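Local structure of arginase (Glaciozyma antarctica, 5YNL) at residues Gly164-Tyr169 with Pro280-Phe285; Leu174-Ala179 with Gly196-Phe201; Val229-Arg234 with Glu267-His272; Tyr260-Val265 with His312-Ala317. The protein probably hydrolyses L-arginine to L-ornithine and urea, as a cold-adapted member of the arginase family, whose enzymes use a pair of manganese ions. All blocks are in the same frame, centred on the assembly; numbering follows the deposited sequence.

Interaction 1 of 4, residues Gly164-Tyr169 with Pro280-Phe285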
loop_
_atom_site.group_PDB
_atom_site.type_symbol
_atom_site.label_atom_id
_atom_site.label_comp_id
_atom_site.label_asym_id
_atom_site.label_seq_id
_atom_site.Cartn_x
_atom_site.Cartn_y
_atom_site.Cartn_z
ATOM N N GLY A 164 8.698 -1.080 7.592
ATOM C CA GLY A 164 8.168 -1.169 8.943
ATOM C C GLY A 164 7.274 -2.378 9.122
ATOM O O GLY A 164 7.447 -3.152 10.061
ATOM N N THR A 165 6.317 -2.540 8.208
ATOM C CA THR A 165 5.344 -3.624 8.257
ATOM C C THR A 165 6.023 -4.997 8.222
ATOM O O THR A 165 5.711 -5.881 9.036
ATOM C CB THR A 165 4.355 -3.497 7.091
ATOM O OG1 THR A 165 3.580 -2.290 7.242
ATOM C CG2 THR A 165 3.449 -4.705 7.033
ATOM N N PHE A 166 6.949 -5.180 7.283
ATOM C CA PHE A 166 7.644 -6.458 7.157
ATOM C C PHE A 166 8.644 -6.669 8.270
ATOM O O PHE A 166 8.932 -7.804 8.629
ATOM C CB PHE A 166 8.325 -6.575 5.797
ATOM C CG PHE A 166 7.394 -7.006 4.693
ATOM C CD1 PHE A 166 6.407 -6.148 4.221
ATOM C CD2 PHE A 166 7.509 -8.269 4.129
ATOM C CE1 PHE A 166 5.548 -6.535 3.205
ATOM C CE2 PHE A 166 6.658 -8.665 3.112
ATOM C CZ PHE A 166 5.667 -7.797 2.651
ATOM N N LYS A 167 9.187 -5.575 8.799
ATOM C CA LYS A 167 10.058 -5.637 9.968
ATOM C C LYS A 167 9.287 -6.323 11.073
ATOM O O LYS A 167 9.802 -7.209 11.750
ATOM C CB LYS A 167 10.444 -4.222 10.417
ATOM C CG LYS A 167 11.172 -4.145 11.752
ATOM C CD LYS A 167 12.582 -3.627 11.561
ATOM C CE LYS A 167 12.586 -2.350 10.747
ATOM N NZ LYS A 167 11.767 -1.276 11.380
ATOM N N ALA A 168 8.033 -5.913 11.233
ATOM C CA ALA A 168 7.158 -6.500 12.237
ATOM C C ALA A 168 6.504 -7.785 11.736
ATOM O O ALA A 168 6.214 -8.679 12.522
ATOM C CB ALA A 168 6.106 -5.510 12.652
ATOM N N TYR A 169 6.252 -7.874 10.437
ATOM C CA TYR A 169 5.688 -9.094 9.875
ATOM C C TYR A 169 6.544 -9.579 8.713
ATOM O O TYR A 169 6.273 -9.245 7.553
ATOM C CB TYR A 169 4.242 -8.871 9.402
ATOM C CG TYR A 169 3.278 -8.430 10.488
ATOM C CD1 TYR A 169 2.847 -9.317 11.464
ATOM C CD2 TYR A 169 2.783 -7.125 10.521
ATOM C CE1 TYR A 169 1.958 -8.923 12.448
ATOM C CE2 TYR A 169 1.887 -6.715 11.508
ATOM C CZ TYR A 169 1.475 -7.623 12.473
ATOM O OH TYR A 169 0.586 -7.230 13.461
ATOM N N PRO A 280 -0.020 -12.209 7.044
ATOM C CA PRO A 280 -0.527 -10.836 7.208
ATOM C C PRO A 280 -0.555 -10.163 5.837
ATOM O O PRO A 280 0.289 -10.495 5.009
ATOM C CB PRO A 280 0.542 -10.164 8.085
ATOM C CG PRO A 280 1.233 -11.299 8.793
ATOM C CD PRO A 280 1.228 -12.434 7.791
ATOM N N ILE A 281 -1.499 -9.261 5.589
ATOM C CA ILE A 281 -1.575 -8.596 4.295
ATOM C C ILE A 281 -1.215 -7.111 4.419
ATOM O O ILE A 281 -1.756 -6.398 5.284
ATOM C CB ILE A 281 -2.997 -8.723 3.661
ATOM C CG1 ILE A 281 -3.172 -10.099 3.009
ATOM C CG2 ILE A 281 -3.247 -7.618 2.625
ATOM C CD1 ILE A 281 -4.665 -10.507 2.735
ATOM N N HIS A 282 -0.323 -6.652 3.540
ATOM C CA HIS A 282 -0.026 -5.242 3.393
ATOM C C HIS A 282 -0.694 -4.788 2.102
ATOM O O HIS A 282 -0.300 -5.212 1.000
ATOM C CB HIS A 282 1.494 -4.993 3.328
ATOM C CG HIS A 282 1.899 -3.558 3.489
ATOM N ND1 HIS A 282 0.993 -2.516 3.563
ATOM C CD2 HIS A 282 3.121 -2.982 3.580
ATOM C CE1 HIS A 282 1.638 -1.375 3.705
ATOM N NE2 HIS A 282 2.934 -1.631 3.709
ATOM N N LEU A 283 -1.712 -3.947 2.219
ATOM C CA LEU A 283 -2.375 -3.441 1.013
ATOM C C LEU A 283 -1.914 -2.031 0.747
ATOM O O LEU A 283 -2.274 -1.090 1.493
ATOM C CB LEU A 283 -3.908 -3.470 1.130
ATOM C CG LEU A 283 -4.746 -2.935 -0.039
ATOM C CD1 LEU A 283 -4.435 -3.639 -1.389
ATOM C CD2 LEU A 283 -6.207 -3.113 0.301
ATOM N N SER A 284 -1.106 -1.873 -0.302
ATOM C CA SER A 284 -0.556 -0.549 -0.612
ATOM C C SER A 284 -1.303 0.030 -1.811
ATOM O O SER A 284 -1.003 -0.315 -2.966
ATOM C CB SER A 284 0.944 -0.641 -0.889
ATOM O OG SER A 284 1.554 0.622 -0.706
ATOM N N PHE A 285 -2.274 0.897 -1.520
ATOM C CA PHE A 285 -3.250 1.368 -2.506
ATOM C C PHE A 285 -2.960 2.793 -2.996
ATOM O O PHE A 285 -2.977 3.746 -2.210
ATOM C CB PHE A 285 -4.662 1.336 -1.902
ATOM C CG PHE A 285 -5.756 1.215 -2.924
ATOM C CD1 PHE A 285 -5.970 2.217 -3.862
ATOM C CD2 PHE A 285 -6.567 0.100 -2.950
ATOM C CE1 PHE A 285 -6.983 2.081 -4.822
ATOM C CE2 PHE A 285 -7.564 -0.025 -3.888
ATOM C CZ PHE A 285 -7.770 0.964 -4.834
#
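The imidazole of His-282 carries Thr-165 over one face, with OG1 3.6 Å above the ring plane and offset toward the rim, while CE1 of Phe-166 comes up at its edge, 4.3 Å from CD2. That near-edge meeting lies close to the plane of the phenyl ring as well. The second flat group, the phenol of Tyr-169, has CB of Pro-280 over one face. Together these side chains seat the C-terminal end of helix 158-168 against strand 281-286, a layer contact of the three-layer alpha/beta/alpha arginase fold with its parallel sheet. His-282 reaches the helix because CG stands anti to the backbone N (chi1 -167°), which lifts the ring off the strand. Thr-165 OG1 lies 3.7 Å from His-282 NE2 without bonding to it; its hydrogen bonds go to Ser-326 OG and to Thr-161 O. On its other nitrogen, ND1, the histidine has a weak hydrogen bond with the carbonyl of Ser-326, so strand 324-330 serves both partners. Replacing His-282 by an alanine would probably open a gap under Thr-165 and beside the edge of Phe-166, and leave the Ser-326 carbonyl without this partner. Tyr-169, the first residue past the helix, turns its ring across the proline, and CD1 comes to 3.7 Å from CG of Pro-280.

Interaction 2 of 4, residues Leu174-Ala179 with Gly196-Phe201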
loop_
_atom_site.group_PDB
_atom_site.type_symbol
_atom_site.label_atom_id
_atom_site.label_comp_id
_atom_site.label_asym_id
_atom_site.label_seq_id
_atom_site.Cartn_x
_atom_site.Cartn_y
_atom_site.Cartn_z
ATOM N N LEU A 174 2.356 -8.677 0.030
ATOM C CA LEU A 174 2.105 -7.297 -0.369
ATOM C C LEU A 174 1.224 -7.215 -1.598
ATOM O O LEU A 174 1.549 -7.796 -2.655
ATOM C CB LEU A 174 3.425 -6.569 -0.631
ATOM C CG LEU A 174 3.457 -5.163 -1.266
ATOM C CD1 LEU A 174 2.649 -4.141 -0.470
ATOM C CD2 LEU A 174 4.907 -4.684 -1.424
ATOM N N ILE A 175 0.109 -6.495 -1.475
ATOM C CA ILE A 175 -0.769 -6.295 -2.625
ATOM C C ILE A 175 -0.659 -4.842 -3.041
ATOM O O ILE A 175 -0.952 -3.924 -2.267
ATOM C CB ILE A 175 -2.217 -6.665 -2.299
ATOM C CG1 ILE A 175 -2.285 -8.149 -1.958
ATOM C CG2 ILE A 175 -3.170 -6.369 -3.493
ATOM C CD1 ILE A 175 -3.664 -8.589 -1.625
ATOM N N TRP A 176 -0.203 -4.630 -4.261
ATOM C CA TRP A 176 0.197 -3.307 -4.669
ATOM C C TRP A 176 -0.802 -2.881 -5.737
ATOM O O TRP A 176 -0.915 -3.524 -6.791
ATOM C CB TRP A 176 1.609 -3.391 -5.226
ATOM C CG TRP A 176 2.258 -2.109 -5.592
ATOM C CD1 TRP A 176 2.021 -1.344 -6.707
ATOM C CD2 TRP A 176 3.328 -1.474 -4.891
ATOM N NE1 TRP A 176 2.861 -0.251 -6.712
ATOM C CE2 TRP A 176 3.670 -0.309 -5.609
ATOM C CE3 TRP A 176 4.011 -1.764 -3.711
ATOM C CZ2 TRP A 176 4.668 0.570 -5.172
ATOM C CZ3 TRP A 176 4.996 -0.900 -3.284
ATOM C CH2 TRP A 176 5.320 0.251 -4.012
ATOM N N VAL A 177 -1.555 -1.826 -5.450
ATOM C CA VAL A 177 -2.572 -1.349 -6.374
ATOM C C VAL A 177 -2.139 -0.006 -6.969
ATOM O O VAL A 177 -2.030 1.012 -6.264
ATOM C CB VAL A 177 -3.941 -1.239 -5.683
ATOM C CG1 VAL A 177 -5.015 -0.747 -6.685
ATOM C CG2 VAL A 177 -4.345 -2.599 -5.065
ATOM N N ASP A 178 -1.877 -0.009 -8.278
ATOM C CA ASP A 178 -1.224 1.129 -8.930
ATOM C C ASP A 178 -1.261 0.911 -10.428
ATOM O O ASP A 178 -1.329 -0.232 -10.899
ATOM C CB ASP A 178 0.239 1.243 -8.455
ATOM C CG ASP A 178 0.842 2.629 -8.684
ATOM O OD1 ASP A 178 0.808 3.107 -9.837
ATOM O OD2 ASP A 178 1.354 3.241 -7.721
ATOM N N ALA A 179 -1.255 2.018 -11.166
ATOM C CA ALA A 179 -1.153 1.970 -12.618
ATOM C C ALA A 179 0.289 1.671 -13.004
ATOM O O ALA A 179 0.575 1.294 -14.146
ATOM C CB ALA A 179 -1.598 3.296 -13.216
ATOM N N GLY A 196 9.632 5.719 -9.132
ATOM C CA GLY A 196 9.478 4.427 -9.776
ATOM C C GLY A 196 10.516 3.408 -9.362
ATOM O O GLY A 196 10.766 2.455 -10.090
ATOM N N CYS A 197 11.131 3.603 -8.200
ATOM C CA CYS A 197 12.131 2.652 -7.709
ATOM C C CYS A 197 11.853 1.860 -6.406
ATOM O O CYS A 197 12.634 0.967 -6.076
ATOM C CB CYS A 197 13.495 3.343 -7.599
ATOM S SG CYS A 197 14.025 4.135 -9.120
ATOM N N PRO A 198 10.754 2.156 -5.677
ATOM C CA PRO A 198 10.719 1.595 -4.321
ATOM C C PRO A 198 10.692 0.076 -4.252
ATOM O O PRO A 198 11.146 -0.495 -3.256
ATOM C CB PRO A 198 9.394 2.132 -3.756
ATOM C CG PRO A 198 8.524 2.313 -4.942
ATOM C CD PRO A 198 9.476 2.818 -6.010
ATOM N N VAL A 199 10.154 -0.574 -5.274
ATOM C CA VAL A 199 10.050 -2.024 -5.219
ATOM C C VAL A 199 11.428 -2.649 -5.430
ATOM O O VAL A 199 11.758 -3.674 -4.836
ATOM C CB VAL A 199 9.011 -2.564 -6.222
ATOM C CG1 VAL A 199 8.682 -4.021 -5.921
ATOM C CG2 VAL A 199 7.749 -1.742 -6.150
ATOM N N SER A 200 12.241 -1.993 -6.251
ATOM C CA SER A 200 13.575 -2.480 -6.555
ATOM C C SER A 200 14.473 -2.512 -5.314
ATOM O O SER A 200 15.403 -3.321 -5.235
ATOM C CB SER A 200 14.205 -1.649 -7.679
ATOM O OG SER A 200 14.622 -0.374 -7.231
ATOM N N PHE A 201 14.194 -1.646 -4.338
ATOM C CA PHE A 201 14.973 -1.634 -3.095
ATOM C C PHE A 201 14.438 -2.717 -2.153
ATOM O O PHE A 201 15.200 -3.427 -1.509
ATOM C CB PHE A 201 14.893 -0.260 -2.412
ATOM C CG PHE A 201 15.670 0.835 -3.114
ATOM C CD1 PHE A 201 15.178 1.445 -4.268
ATOM C CD2 PHE A 201 16.877 1.289 -2.588
ATOM C CE1 PHE A 201 15.891 2.463 -4.904
ATOM C CE2 PHE A 201 17.599 2.307 -3.222
ATOM C CZ PHE A 201 17.102 2.891 -4.381
#
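Trp-176 and Val-199 carry most of this contact, with Pro-198 joining from the same short helix. The valine sets its CG2 methyl over one face of the indole, 4.0 Å from the centroid of the six-membered ring of Trp-176 and only 18° off the ring normal, a well-formed CH-pi contact. The closest carbon is Trp-176 CH2, at 3.8 Å from Val-199 CG2. Pro-198 meets that same far corner of the ring system obliquely, its CG 3.9 Å from Trp-176 CH2, and the two side chains cross at about a right angle. The indole extends this far because CG lies anti to the backbone N of Trp-176 (chi1 -175°), carrying the benzo end out from the strand. In the alpha/beta fold of the arginases, strand 173-177 is an interior strand of the parallel sheet, and helix 198-202 lies on the side of it from which Trp-176 projects. His-155 stacks on the indole and Tyr-230 meets it edge to face, so the large side chain is held among aromatic neighbours as well. Asp-178 opens the Asp-Ala-His-Ala-Asp sequence that supplies metal ligands in arginases, and its hydrogen bond to His-155 ties the indole to what is probably the metal site.

Interaction 3 of 4, residues Val229-Arg234 with Glu267-His272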
loop_
_atom_site.group_PDB
_atom_site.type_symbol
_atom_site.label_atom_id
_atom_site.label_comp_id
_atom_site.label_asym_id
_atom_site.label_seq_id
_atom_site.Cartn_x
_atom_site.Cartn_y
_atom_site.Cartn_z
ATOM N N VAL A 229 2.096 -8.899 -5.395
ATOM C CA VAL A 229 1.203 -8.987 -6.545
ATOM C C VAL A 229 0.679 -7.598 -6.919
ATOM O O VAL A 229 0.407 -6.755 -6.039
ATOM C CB VAL A 229 0.066 -10.047 -6.334
ATOM C CG1 VAL A 229 -0.891 -9.624 -5.228
ATOM C CG2 VAL A 229 -0.698 -10.306 -7.626
ATOM N N TYR A 230 0.576 -7.353 -8.226
ATOM C CA TYR A 230 0.176 -6.061 -8.758
ATOM C C TYR A 230 -1.233 -6.160 -9.362
ATOM O O TYR A 230 -1.544 -7.095 -10.127
ATOM C CB TYR A 230 1.143 -5.629 -9.861
ATOM C CG TYR A 230 2.503 -5.154 -9.408
ATOM C CD1 TYR A 230 2.690 -3.861 -8.950
ATOM C CD2 TYR A 230 3.611 -5.980 -9.481
ATOM C CE1 TYR A 230 3.934 -3.413 -8.550
ATOM C CE2 TYR A 230 4.871 -5.535 -9.081
ATOM C CZ TYR A 230 5.017 -4.249 -8.618
ATOM O OH TYR A 230 6.250 -3.791 -8.213
ATOM N N ILE A 231 -2.080 -5.193 -9.024
ATOM C CA ILE A 231 -3.424 -5.097 -9.569
ATOM C C ILE A 231 -3.622 -3.685 -10.060
ATOM O O ILE A 231 -3.403 -2.731 -9.280
ATOM C CB ILE A 231 -4.476 -5.356 -8.483
ATOM C CG1 ILE A 231 -4.331 -6.793 -7.973
ATOM C CG2 ILE A 231 -5.881 -5.109 -9.028
ATOM C CD1 ILE A 231 -5.062 -7.095 -6.674
ATOM N N GLY A 232 -4.063 -3.538 -11.317
ATOM C CA GLY A 232 -4.413 -2.241 -11.881
ATOM C C GLY A 232 -3.402 -1.678 -12.867
ATOM O O GLY A 232 -3.587 -0.578 -13.399
ATOM N N LEU A 233 -2.329 -2.427 -13.115
ATOM C CA LEU A 233 -1.252 -1.965 -13.992
ATOM C C LEU A 233 -1.737 -1.578 -15.405
ATOM O O LEU A 233 -2.636 -2.227 -15.985
ATOM C CB LEU A 233 -0.143 -3.013 -14.087
ATOM C CG LEU A 233 0.712 -3.304 -12.847
ATOM C CD1 LEU A 233 1.793 -4.338 -13.206
ATOM C CD2 LEU A 233 1.359 -2.043 -12.292
ATOM N N ARG A 234 -1.171 -0.497 -15.936
ATOM C CA ARG A 234 -1.415 -0.125 -17.325
ATOM C C ARG A 234 -0.179 0.522 -17.969
ATOM O O ARG A 234 0.350 -0.013 -18.941
ATOM C CB ARG A 234 -2.713 0.691 -17.493
ATOM C CG ARG A 234 -2.657 2.111 -16.991
ATOM C CD ARG A 234 -3.720 2.367 -15.969
ATOM N NE ARG A 234 -4.609 3.439 -16.382
ATOM C CZ ARG A 234 -5.206 4.275 -15.539
ATOM N NH1 ARG A 234 -4.991 4.150 -14.233
ATOM N NH2 ARG A 234 -6.017 5.231 -15.997
ATOM N N GLU A 267 -9.189 -12.817 -6.048
ATOM C CA GLU A 267 -9.012 -14.164 -5.522
ATOM C C GLU A 267 -7.729 -14.826 -6.038
ATOM O O GLU A 267 -7.050 -15.515 -5.278
ATOM C CB GLU A 267 -10.236 -15.056 -5.781
ATOM C CG GLU A 267 -11.498 -14.569 -5.079
ATOM C CD GLU A 267 -11.331 -14.345 -3.569
ATOM O OE1 GLU A 267 -11.116 -13.179 -3.131
ATOM O OE2 GLU A 267 -11.439 -15.340 -2.811
ATOM N N MET A 268 -7.390 -14.612 -7.304
ATOM C CA MET A 268 -6.156 -15.160 -7.869
ATOM C C MET A 268 -4.932 -14.494 -7.232
ATOM O O MET A 268 -3.885 -15.127 -7.040
ATOM C CB MET A 268 -6.133 -14.953 -9.390
ATOM C CG MET A 268 -7.044 -15.903 -10.160
ATOM S SD MET A 268 -7.164 -15.525 -11.924
ATOM C CE MET A 268 -5.525 -15.914 -12.517
ATOM N N ALA A 269 -5.079 -13.211 -6.897
ATOM C CA ALA A 269 -4.005 -12.452 -6.279
ATOM C C ALA A 269 -3.790 -12.998 -4.905
ATOM O O ALA A 269 -2.657 -13.301 -4.530
ATOM C CB ALA A 269 -4.337 -10.985 -6.222
ATOM N N LEU A 270 -4.868 -13.146 -4.142
ATOM C CA LEU A 270 -4.768 -13.811 -2.819
ATOM C C LEU A 270 -4.196 -15.221 -2.913
ATOM O O LEU A 270 -3.319 -15.593 -2.122
ATOM C CB LEU A 270 -6.117 -13.813 -2.077
ATOM C CG LEU A 270 -6.548 -12.435 -1.551
ATOM C CD1 LEU A 270 -7.968 -12.488 -0.976
ATOM C CD2 LEU A 270 -5.567 -11.945 -0.486
ATOM N N ASP A 271 -4.656 -16.008 -3.880
ATOM C CA ASP A 271 -4.100 -17.360 -3.997
ATOM C C ASP A 271 -2.632 -17.366 -4.391
ATOM O O ASP A 271 -1.946 -18.325 -4.130
ATOM C CB ASP A 271 -4.902 -18.247 -4.965
ATOM C CG ASP A 271 -6.331 -18.407 -4.539
ATOM O OD1 ASP A 271 -6.653 -18.067 -3.379
ATOM O OD2 ASP A 271 -7.143 -18.866 -5.366
ATOM N N HIS A 272 -2.142 -16.311 -5.028
ATOM C CA HIS A 272 -0.731 -16.341 -5.392
ATOM C C HIS A 272 0.159 -16.003 -4.197
ATOM O O HIS A 272 1.108 -16.730 -3.922
ATOM C CB HIS A 272 -0.416 -15.430 -6.577
ATOM C CG HIS A 272 1.007 -15.506 -7.025
ATOM N ND1 HIS A 272 1.539 -16.625 -7.632
ATOM C CD2 HIS A 272 2.022 -14.614 -6.934
ATOM C CE1 HIS A 272 2.810 -16.411 -7.915
ATOM N NE2 HIS A 272 3.131 -15.198 -7.500
#
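Ala-269 meets both Val-229 and Ile-231, its single methyl group making the close side-chain contacts between residues 267-272 and 229-234. Glu-267 and Met-268, which come before it on the helix, stay clear of the strand; the methionine instead packs on Phe-252 of the next strand. At Ala-269 the CB atom points into the sheet, 3.8 Å from Val-229 CG1 and 4.0 Å from Val-229 CG2, so the two valine branches straddle it. Val-229 presents both because CG1 lies between the backbone N and the carbonyl carbon (chi1 67°), with CG2 anti to the N. Ile-231 adds its outermost atom, CD1 being 4.0 Å from the CB of Ala-269. The small residue lets the backbones come near, with 6.3 Å between the CA atoms of Val-229 and Ala-269. Leu-270 turns away from strand 228-233 and packs on Ile-175, while Asp-271 forms a salt bridge with Arg-277. His-272 points back toward the strand but rests on Lys-250. The helix thus lies over one face of the parallel sheet, where strand 228-233 is flanked by strands 173-177 and 250-253 and helix 254-273 touches side chains from all three.

Interaction 4 of 4, residues Tyr260-Val265 with His312-Ala317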
loop_
_atom_site.group_PDB
_atom_site.type_symbol
_atom_site.label_atom_id
_atom_site.label_comp_id
_atom_site.label_asym_id
_atom_site.label_seq_id
_atom_site.Cartn_x
_atom_site.Cartn_y
_atom_site.Cartn_z
ATOM N N TYR A 260 -11.160 -10.949 -16.606
ATOM C CA TYR A 260 -11.663 -11.814 -15.551
ATOM C C TYR A 260 -12.653 -11.148 -14.596
ATOM O O TYR A 260 -13.370 -11.832 -13.876
ATOM C CB TYR A 260 -10.494 -12.366 -14.734
ATOM C CG TYR A 260 -9.511 -13.251 -15.486
ATOM C CD1 TYR A 260 -9.860 -14.529 -15.872
ATOM C CD2 TYR A 260 -8.207 -12.828 -15.738
ATOM C CE1 TYR A 260 -8.954 -15.353 -16.522
ATOM C CE2 TYR A 260 -7.288 -13.648 -16.392
ATOM C CZ TYR A 260 -7.675 -14.901 -16.777
ATOM O OH TYR A 260 -6.789 -15.725 -17.426
ATOM N N GLY A 261 -12.671 -9.816 -14.550
ATOM C CA GLY A 261 -13.473 -9.118 -13.552
ATOM C C GLY A 261 -12.653 -9.044 -12.259
ATOM O O GLY A 261 -11.841 -9.953 -11.957
ATOM N N ILE A 262 -12.829 -7.956 -11.499
ATOM C CA ILE A 262 -12.033 -7.740 -10.291
ATOM C C ILE A 262 -12.291 -8.836 -9.270
ATOM O O ILE A 262 -11.447 -9.107 -8.443
ATOM C CB ILE A 262 -12.300 -6.334 -9.668
ATOM C CG1 ILE A 262 -11.184 -5.923 -8.681
ATOM C CG2 ILE A 262 -13.731 -6.265 -9.081
ATOM C CD1 ILE A 262 -9.840 -5.547 -9.319
ATOM N N GLY A 263 -13.448 -9.483 -9.342
ATOM C CA GLY A 263 -13.768 -10.550 -8.412
ATOM C C GLY A 263 -12.739 -11.669 -8.475
ATOM O O GLY A 263 -12.030 -11.973 -7.482
ATOM N N LYS A 264 -12.647 -12.279 -9.648
ATOM C CA LYS A 264 -11.693 -13.347 -9.844
ATOM C C LYS A 264 -10.238 -12.863 -9.697
ATOM O O LYS A 264 -9.373 -13.581 -9.199
ATOM C CB LYS A 264 -11.935 -14.001 -11.198
ATOM C CG LYS A 264 -11.190 -15.288 -11.349
ATOM C CD LYS A 264 -11.267 -16.181 -10.060
ATOM C CE LYS A 264 -10.911 -17.631 -10.395
ATOM N NZ LYS A 264 -11.889 -18.228 -11.387
ATOM N N VAL A 265 -9.971 -11.633 -10.102
ATOM C CA VAL A 265 -8.619 -11.123 -10.023
ATOM C C VAL A 265 -8.129 -11.065 -8.578
ATOM O O VAL A 265 -6.988 -11.461 -8.284
ATOM C CB VAL A 265 -8.470 -9.750 -10.701
ATOM C CG1 VAL A 265 -7.220 -9.022 -10.189
ATOM C CG2 VAL A 265 -8.402 -9.912 -12.214
ATOM N N HIS A 312 -12.975 -0.219 -4.394
ATOM C CA HIS A 312 -13.682 -0.536 -3.168
ATOM C C HIS A 312 -13.735 -2.041 -2.889
ATOM O O HIS A 312 -13.448 -2.481 -1.771
ATOM C CB HIS A 312 -15.095 -0.004 -3.234
ATOM C CG HIS A 312 -15.810 -0.080 -1.932
ATOM N ND1 HIS A 312 -16.007 1.022 -1.139
ATOM C CD2 HIS A 312 -16.365 -1.130 -1.287
ATOM C CE1 HIS A 312 -16.662 0.652 -0.043
ATOM N NE2 HIS A 312 -16.886 -0.644 -0.112
ATOM N N TYR A 313 -14.138 -2.823 -3.892
ATOM C CA TYR A 313 -14.148 -4.277 -3.758
ATOM C C TYR A 313 -12.777 -4.831 -3.335
ATOM O O TYR A 313 -12.706 -5.753 -2.531
ATOM C CB TYR A 313 -14.656 -4.982 -5.025
ATOM C CG TYR A 313 -14.650 -6.483 -4.855
ATOM C CD1 TYR A 313 -15.707 -7.129 -4.242
ATOM C CD2 TYR A 313 -13.562 -7.251 -5.267
ATOM C CE1 TYR A 313 -15.703 -8.495 -4.052
ATOM C CE2 TYR A 313 -13.549 -8.641 -5.076
ATOM C CZ TYR A 313 -14.629 -9.244 -4.465
ATOM O OH TYR A 313 -14.633 -10.599 -4.264
ATOM N N ILE A 314 -11.694 -4.287 -3.870
ATOM C CA ILE A 314 -10.373 -4.739 -3.442
ATOM C C ILE A 314 -10.242 -4.576 -1.919
ATOM O O ILE A 314 -9.763 -5.495 -1.215
ATOM C CB ILE A 314 -9.226 -3.965 -4.145
ATOM C CG1 ILE A 314 -9.282 -4.168 -5.665
ATOM C CG2 ILE A 314 -7.868 -4.382 -3.617
ATOM C CD1 ILE A 314 -8.047 -3.556 -6.419
ATOM N N CYS A 315 -10.670 -3.419 -1.413
ATOM C CA CYS A 315 -10.556 -3.124 0.008
ATOM C C CYS A 315 -11.493 -3.985 0.826
ATOM O O CYS A 315 -11.123 -4.440 1.904
ATOM C CB CYS A 315 -10.805 -1.623 0.282
ATOM S SG CYS A 315 -9.476 -0.568 -0.396
ATOM N N GLU A 316 -12.689 -4.241 0.304
ATOM C CA GLU A 316 -13.637 -5.089 1.010
ATOM C C GLU A 316 -13.113 -6.522 1.036
ATOM O O GLU A 316 -13.050 -7.149 2.093
ATOM C CB GLU A 316 -15.018 -5.039 0.346
ATOM C CG GLU A 316 -16.182 -5.177 1.317
ATOM C CD GLU A 316 -17.513 -4.656 0.747
ATOM O OE1 GLU A 316 -17.521 -4.102 -0.394
ATOM O OE2 GLU A 316 -18.567 -4.812 1.444
ATOM N N ALA A 317 -12.701 -7.015 -0.130
ATOM C CA ALA A 317 -12.329 -8.412 -0.278
ATOM C C ALA A 317 -11.182 -8.719 0.654
ATOM O O ALA A 317 -11.181 -9.758 1.337
ATOM C CB ALA A 317 -11.951 -8.731 -1.711
#
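Ile-262 reaches two residues of the facing helix with different branches. Its CD1 lies 3.9 Å from both CG1 and CD1 of Ile-314, the side chains crossing at about a right angle, while its CG2 touches CD2 of Tyr-313 at 3.9 Å. Next along, Gly-263 brings its bare CA to 3.8 Å from Tyr-313 CE2, so the phenol ring slants against the backbone of the other helix. With CG1 anti to the backbone N (chi1 -162°), Ile-262 sends its longer branch to Ile-314 and leaves CG2 for the tyrosine. Were Ile-262 cut back to an alanine, both branches would be gone, and Ile-314 and the Tyr-313 ring would probably face a gap where one of their apolar partners had been. Helices 254-273 and 308-320 run side by side on one face of the arginase alpha/beta/alpha sandwich, nearly parallel here, the axes of the two short segments coming within 10.1 Å and crossing at -16°. Ile-262 and Ile-314 both also rest on Ile-231 of the sheet and on Leu-306. Further along helix 254-273, Val-266 touches Tyr-313, Ile-314 and Ala-317, while within its own helix Tyr-313 has the CB of Ala-317 over one ring face. Beyond that, Cys-315 packs against Leu-352 and Ala-356 of helix 345-356.

All four contacts pin helices to one parallel sheet or to each other. Interactions 1, 2 and 3 use strands 281-286, 173-177 and 228-233, which are adjacent in that order, and backbone bonds such as His-282 O to Ile-175 N (2.8 Å) tie them together. Interactions 3 and 4 share helix 254-273 and are the nearest pair, with centres about 9 Å apart; interactions 1 and 4 are about 20 Å apart. Along the chain, interactions 2 and 3 come in series within the span closed by interaction 1, whereas interaction 4 alternates with 1 and with 3. Distant parts of the sequence are thereby interlocked across the sandwich.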